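Local coordinates for DUF1896 domain-containing protein (Porphyromonas gingivalis, PDB 2APL) that is of unknown function but folds as an all-helical single chain belonging to the DUF1896 family, at residues Tyr115-Asp120 with Glu128-Glu133; Lys106-Val111 with Thr135-Leu140. All blocks are in the same frame, centred on the assembly; numbering follows the deposited sequence.

Contact 1 (Tyr115-Asp120 with Glu128-Glu133); sequences YDLTDD and EHLYTE
Tyr115 OH donates a hydrogen bond to Glu133 OE1, 2.7 Å from OH to OE1, the one hydrogen bond that joins the loop Tyr115-Asp120 to the helical turns Glu128-Glu133. The hydroxyl meets the oxygen nearly end-on to its C-O bond; OE1 lies at the ring's edge and in its plane, while the carboxylate plane is turned 81° from the ring. Glu133 reaches this position because CG lies anti to the backbone N (chi1 -170°) and the chain stays extended beyond it. Its other oxygen, OE2, forms a salt bridge with Lys114, just before Tyr115, so two consecutive residues hold the two oxygens and probably help to fix the rotation of the carboxylate.

The apolar part of the contact lies over the ring. Leu130 CB sits above the centre of one face in a CH-pi contact, 4.1 Å from the centroid of the Tyr115 ring and 10° off its normal. From the same leucine, CD1 packs against the ring at 3.7 Å from Tyr115 CE2, while CD2 turns to Leu117 CD2 at 4.1 Å. Near the hydroxyl, His129 approaches through its CB rather than its imidazole, 3.6 Å from Tyr115 OH. Leu117 is the centre of an inverse gamma turn, with Thr118 N bonded to Asp116 O.

The contact illustrates how an irregular connection can be fastened to the helix that follows it. After helix 106-112 the first part of the loop, through Tyr115 and Leu117, packs on helix 126-143; Leu130 also touches Val111 and Phe112 of helix 106-112, and Leu117 reaches Arg74 of helix 74-85.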
loop_
_atom_site.group_PDB
_atom_site.type_symbol
_atom_site.label_atom_id
_atom_site.label_comp_id
_atom_site.label_asym_id
_atom_site.label_seq_id
_atom_site.Cartn_x
_atom_site.Cartn_y
_atom_site.Cartn_z
ATOM N N TYR A 115 -7.243 -10.229 -9.807
ATOM C CA TYR A 115 -5.802 -10.521 -9.631
ATOM C C TYR A 115 -5.443 -10.893 -8.207
ATOM O O TYR A 115 -6.106 -10.491 -7.254
ATOM C CB TYR A 115 -4.971 -9.316 -10.099
ATOM C CG TYR A 115 -5.220 -8.952 -11.534
ATOM C CD1 TYR A 115 -4.428 -9.507 -12.545
ATOM C CD2 TYR A 115 -6.261 -8.067 -11.904
ATOM C CE1 TYR A 115 -4.642 -9.199 -13.898
ATOM C CE2 TYR A 115 -6.497 -7.757 -13.266
ATOM C CZ TYR A 115 -5.676 -8.328 -14.250
ATOM O OH TYR A 115 -5.862 -8.047 -15.589
ATOM N N ASP A 116 -4.389 -11.707 -8.084
ATOM C CA ASP A 116 -3.822 -12.089 -6.832
ATOM C C ASP A 116 -2.698 -11.094 -6.514
ATOM O O ASP A 116 -1.553 -11.235 -6.973
ATOM C CB ASP A 116 -3.310 -13.558 -6.913
ATOM C CG ASP A 116 -2.929 -14.127 -5.552
ATOM O OD1 ASP A 116 -3.235 -13.502 -4.493
ATOM O OD2 ASP A 116 -2.308 -15.221 -5.544
ATOM N N LEU A 117 -3.040 -10.075 -5.734
ATOM C CA LEU A 117 -2.117 -8.951 -5.489
ATOM C C LEU A 117 -1.045 -9.218 -4.419
ATOM O O LEU A 117 -0.957 -8.533 -3.382
ATOM C CB LEU A 117 -2.901 -7.655 -5.228
ATOM C CG LEU A 117 -3.969 -7.346 -6.276
ATOM C CD1 LEU A 117 -4.846 -6.115 -5.838
ATOM C CD2 LEU A 117 -3.387 -7.168 -7.716
ATOM N N THR A 118 -0.206 -10.210 -4.691
ATOM C CA THR A 118 0.891 -10.576 -3.768
ATOM C C THR A 118 2.018 -9.514 -3.717
ATOM O O THR A 118 2.069 -8.592 -4.540
ATOM C CB THR A 118 1.476 -11.927 -4.204
ATOM O OG1 THR A 118 1.932 -11.803 -5.553
ATOM C CG2 THR A 118 0.406 -13.050 -4.165
ATOM N N ASP A 119 2.941 -9.641 -2.769
ATOM C CA ASP A 119 4.060 -8.689 -2.667
ATOM C C ASP A 119 4.889 -8.536 -3.954
ATOM O O ASP A 119 5.394 -7.466 -4.253
ATOM C CB ASP A 119 4.934 -9.044 -1.468
ATOM C CG ASP A 119 4.307 -8.592 -0.177
ATOM O OD1 ASP A 119 3.423 -7.696 -0.215
ATOM O OD2 ASP A 119 4.681 -9.101 0.871
ATOM N N ASP A 120 5.021 -9.615 -4.703
ATOM C CA ASP A 120 5.809 -9.639 -5.922
ATOM C C ASP A 120 4.971 -9.404 -7.172
ATOM O O ASP A 120 5.465 -9.616 -8.288
ATOM C CB ASP A 120 6.403 -11.030 -6.053
ATOM C CG ASP A 120 5.527 -12.074 -5.368
ATOM O OD1 ASP A 120 4.737 -12.735 -6.092
ATOM O OD2 ASP A 120 5.589 -12.142 -4.093
ATOM N N GLU A 128 1.150 -5.875 -16.083
ATOM C CA GLU A 128 0.886 -5.076 -17.268
ATOM C C GLU A 128 -0.586 -5.217 -17.655
ATOM O O GLU A 128 -1.215 -4.244 -18.060
ATOM C CB GLU A 128 1.824 -5.443 -18.439
ATOM C CG GLU A 128 3.046 -6.324 -18.096
ATOM C CD GLU A 128 3.951 -5.839 -16.913
ATOM O OE1 GLU A 128 4.188 -4.609 -16.750
ATOM O OE2 GLU A 128 4.448 -6.709 -16.151
ATOM N N HIS A 129 -1.134 -6.422 -17.480
ATOM C CA HIS A 129 -2.543 -6.683 -17.708
ATOM C C HIS A 129 -3.461 -5.844 -16.820
ATOM O O HIS A 129 -4.426 -5.230 -17.303
ATOM C CB HIS A 129 -2.870 -8.167 -17.543
ATOM C CG HIS A 129 -2.247 -9.047 -18.580
ATOM N ND1 HIS A 129 -1.343 -10.038 -18.263
ATOM C CD2 HIS A 129 -2.419 -9.111 -19.926
ATOM C CE1 HIS A 129 -0.964 -10.662 -19.369
ATOM N NE2 HIS A 129 -1.602 -10.117 -20.394
ATOM N N LEU A 130 -3.180 -5.866 -15.520
ATOM C CA LEU A 130 -3.870 -5.011 -14.573
ATOM C C LEU A 130 -3.828 -3.532 -15.006
ATOM O O LEU A 130 -4.863 -2.890 -15.124
ATOM C CB LEU A 130 -3.269 -5.181 -13.144
ATOM C CG LEU A 130 -3.887 -4.245 -12.114
ATOM C CD1 LEU A 130 -5.419 -4.447 -11.991
ATOM C CD2 LEU A 130 -3.171 -4.405 -10.772
ATOM N N TYR A 131 -2.627 -3.016 -15.248
ATOM C CA TYR A 131 -2.431 -1.605 -15.577
ATOM C C TYR A 131 -3.218 -1.143 -16.818
ATOM O O TYR A 131 -3.804 -0.032 -16.830
ATOM C CB TYR A 131 -0.947 -1.356 -15.782
ATOM C CG TYR A 131 -0.540 0.081 -16.004
ATOM C CD1 TYR A 131 -0.024 0.846 -14.959
ATOM C CD2 TYR A 131 -0.624 0.658 -17.268
ATOM C CE1 TYR A 131 0.378 2.176 -15.164
ATOM C CE2 TYR A 131 -0.252 1.961 -17.483
ATOM C CZ TYR A 131 0.264 2.714 -16.443
ATOM O OH TYR A 131 0.648 4.016 -16.679
ATOM N N THR A 132 -3.178 -1.983 -17.861
ATOM C CA THR A 132 -3.890 -1.723 -19.083
ATOM C C THR A 132 -5.376 -1.786 -18.789
ATOM O O THR A 132 -6.155 -0.955 -19.284
ATOM C CB THR A 132 -3.502 -2.771 -20.144
ATOM O OG1 THR A 132 -2.098 -2.634 -20.407
ATOM C CG2 THR A 132 -4.318 -2.626 -21.430
ATOM N N GLU A 133 -5.778 -2.741 -17.944
ATOM C CA GLU A 133 -7.213 -2.905 -17.726
ATOM C C GLU A 133 -7.733 -1.683 -16.952
ATOM O O GLU A 133 -8.820 -1.167 -17.249
ATOM C CB GLU A 133 -7.500 -4.237 -17.033
ATOM C CG GLU A 133 -8.914 -4.617 -16.975
ATOM C CD GLU A 133 -9.141 -6.084 -16.605
ATOM O OE1 GLU A 133 -8.180 -6.830 -16.238
ATOM O OE2 GLU A 133 -10.317 -6.505 -16.721
#

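Contact 2 (Lys106-Val111 with Thr135-Leu140); sequences KAIQSV and TGTIVL
Ala107, Ile108 and Val111 meet Thr137 and Ile138 in an antiparallel helix-helix packing, the local axes 10.2 Å apart and their directions 166° apart. Small and branched side chains let the two helices meet, with Thr137 giving most of the surface on its side.

Methyl and methylene packing dominates. Ile108 CD1 reaches across to lie 3.7 Å from Thr137 CG2 and 3.9 Å from Ile138 CG1, touching two successive residues of the facing helix. Thr137 CG2, anti to its own backbone nitrogen (chi1 of OG1 -61°), also receives Ala107 CB at 4.1 Å. Ile108 also touches Leu78 and Ile138 touches Leu82, so helix 74-85 packs against both helices.

Among the contacting side chains the polar bonding is local: Thr137 OG1 is turned to its own helix, where it is hydrogen-bonded to Glu133 O one turn earlier. On the facing helix Ser110 OG likewise bonds back within its own helix, to Ala107 O at 2.9 Å. The same threonine thus offers its methyl to Ala107 and Ile108, while Thr137 OG1 lies in van der Waals contact with Val111 CG2, 3.5 Å away.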
loop_
_atom_site.group_PDB
_atom_site.type_symbol
_atom_site.label_atom_id
_atom_site.label_comp_id
_atom_site.label_asym_id
_atom_site.label_seq_id
_atom_site.Cartn_x
_atom_site.Cartn_y
_atom_site.Cartn_z
ATOM N N LYS A 106 -17.138 0.534 -7.856
ATOM C CA LYS A 106 -17.381 -0.898 -8.180
ATOM C C LYS A 106 -16.713 -1.352 -9.493
ATOM O O LYS A 106 -16.136 -2.443 -9.549
ATOM C CB LYS A 106 -18.861 -1.230 -8.208
ATOM C CG LYS A 106 -19.552 -1.157 -6.824
ATOM C CD LYS A 106 -19.565 -2.494 -6.015
ATOM C CE LYS A 106 -18.350 -2.640 -5.043
ATOM N NZ LYS A 106 -17.726 -4.053 -5.031
ATOM N N ALA A 107 -16.735 -0.510 -10.531
ATOM C CA ALA A 107 -16.010 -0.868 -11.741
ATOM C C ALA A 107 -14.516 -1.128 -11.485
ATOM O O ALA A 107 -13.983 -2.155 -11.954
ATOM C CB ALA A 107 -16.170 0.187 -12.822
ATOM N N ILE A 108 -13.856 -0.195 -10.762
ATOM C CA ILE A 108 -12.405 -0.319 -10.440
ATOM C C ILE A 108 -12.135 -1.543 -9.517
ATOM O O ILE A 108 -11.233 -2.363 -9.782
ATOM C CB ILE A 108 -11.879 1.002 -9.827
ATOM C CG1 ILE A 108 -11.940 2.151 -10.862
ATOM C CG2 ILE A 108 -10.432 0.814 -9.203
ATOM C CD1 ILE A 108 -10.823 2.164 -11.987
ATOM N N GLN A 109 -12.882 -1.676 -8.420
ATOM C CA GLN A 109 -12.729 -2.848 -7.580
ATOM C C GLN A 109 -12.813 -4.189 -8.326
ATOM O O GLN A 109 -12.012 -5.109 -8.075
ATOM C CB GLN A 109 -13.792 -2.823 -6.472
ATOM C CG GLN A 109 -13.644 -1.650 -5.507
ATOM C CD GLN A 109 -14.692 -1.671 -4.434
ATOM O OE1 GLN A 109 -15.830 -1.955 -4.691
ATOM N NE2 GLN A 109 -14.317 -1.317 -3.238
ATOM N N SER A 110 -13.798 -4.307 -9.210
ATOM C CA SER A 110 -14.060 -5.553 -9.966
ATOM C C SER A 110 -12.868 -5.907 -10.851
ATOM O O SER A 110 -12.637 -7.100 -11.158
ATOM C CB SER A 110 -15.328 -5.441 -10.823
ATOM O OG SER A 110 -15.049 -4.806 -12.065
ATOM N N VAL A 111 -12.128 -4.874 -11.290
ATOM C CA VAL A 111 -10.884 -5.120 -12.008
ATOM C C VAL A 111 -9.787 -5.664 -11.064
ATOM O O VAL A 111 -9.207 -6.748 -11.336
ATOM C CB VAL A 111 -10.392 -3.829 -12.780
ATOM C CG1 VAL A 111 -8.950 -4.004 -13.258
ATOM C CG2 VAL A 111 -11.332 -3.482 -13.932
ATOM N N THR A 135 -6.445 1.408 -16.943
ATOM C CA THR A 135 -6.422 2.520 -17.894
ATOM C C THR A 135 -7.721 2.524 -18.736
ATOM O O THR A 135 -8.417 3.558 -18.820
ATOM C CB THR A 135 -5.138 2.460 -18.771
ATOM O OG1 THR A 135 -3.960 2.437 -17.920
ATOM C CG2 THR A 135 -5.072 3.641 -19.754
ATOM N N GLY A 136 -8.072 1.354 -19.287
ATOM C CA GLY A 136 -9.280 1.188 -20.070
ATOM C C GLY A 136 -10.573 1.490 -19.343
ATOM O O GLY A 136 -11.505 2.093 -19.910
ATOM N N THR A 137 -10.635 1.074 -18.090
ATOM C CA THR A 137 -11.749 1.378 -17.219
ATOM C C THR A 137 -11.914 2.891 -16.981
ATOM O O THR A 137 -13.025 3.436 -17.072
ATOM C CB THR A 137 -11.586 0.628 -15.863
ATOM O OG1 THR A 137 -11.572 -0.806 -16.126
ATOM C CG2 THR A 137 -12.716 0.984 -14.886
ATOM N N ILE A 138 -10.832 3.557 -16.639
ATOM C CA ILE A 138 -10.882 5.015 -16.469
ATOM C C ILE A 138 -11.267 5.752 -17.753
ATOM O O ILE A 138 -12.098 6.682 -17.724
ATOM C CB ILE A 138 -9.562 5.554 -15.824
ATOM C CG1 ILE A 138 -9.447 4.953 -14.408
ATOM C CG2 ILE A 138 -9.533 7.120 -15.734
ATOM C CD1 ILE A 138 -7.952 5.043 -13.812
ATOM N N VAL A 139 -10.718 5.325 -18.888
ATOM C CA VAL A 139 -11.210 5.851 -20.182
ATOM C C VAL A 139 -12.740 5.709 -20.281
ATOM O O VAL A 139 -13.420 6.631 -20.710
ATOM C CB VAL A 139 -10.498 5.177 -21.398
ATOM C CG1 VAL A 139 -11.186 5.539 -22.716
ATOM C CG2 VAL A 139 -9.034 5.601 -21.431
ATOM N N LEU A 140 -13.273 4.561 -19.861
ATOM C CA LEU A 140 -14.690 4.332 -20.039
ATOM C C LEU A 140 -15.449 5.233 -19.091
ATOM O O LEU A 140 -16.512 5.741 -19.476
ATOM C CB LEU A 140 -15.090 2.868 -19.785
ATOM C CG LEU A 140 -14.706 1.969 -20.968
ATOM C CD1 LEU A 140 -15.042 0.483 -20.673
ATOM C CD2 LEU A 140 -15.321 2.422 -22.271
#

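Contacts 1 and 2 have centres about 13 Å apart, on the same side of the chain's centre, and share helix 126-143. Along the chain the order is Lys106-Val111, Tyr115-Asp120, Glu128-Glu133, Thr135-Leu140, so the smaller loop of contact 1 falls within the longer excursion bounded by contact 2. The two are continuous in space: Val111 CG1 packs 3.8 Å from Leu130 CD1 and equally far from Glu133 CG. The earlier turns of helix 126-143 thus meet the loop and also the end of helix 106-112, and the following turn continues along that helix. Together the contacts join helix 106-112, the loop after it and helix 126-143 into one continuously packed unit with its two helices antiparallel.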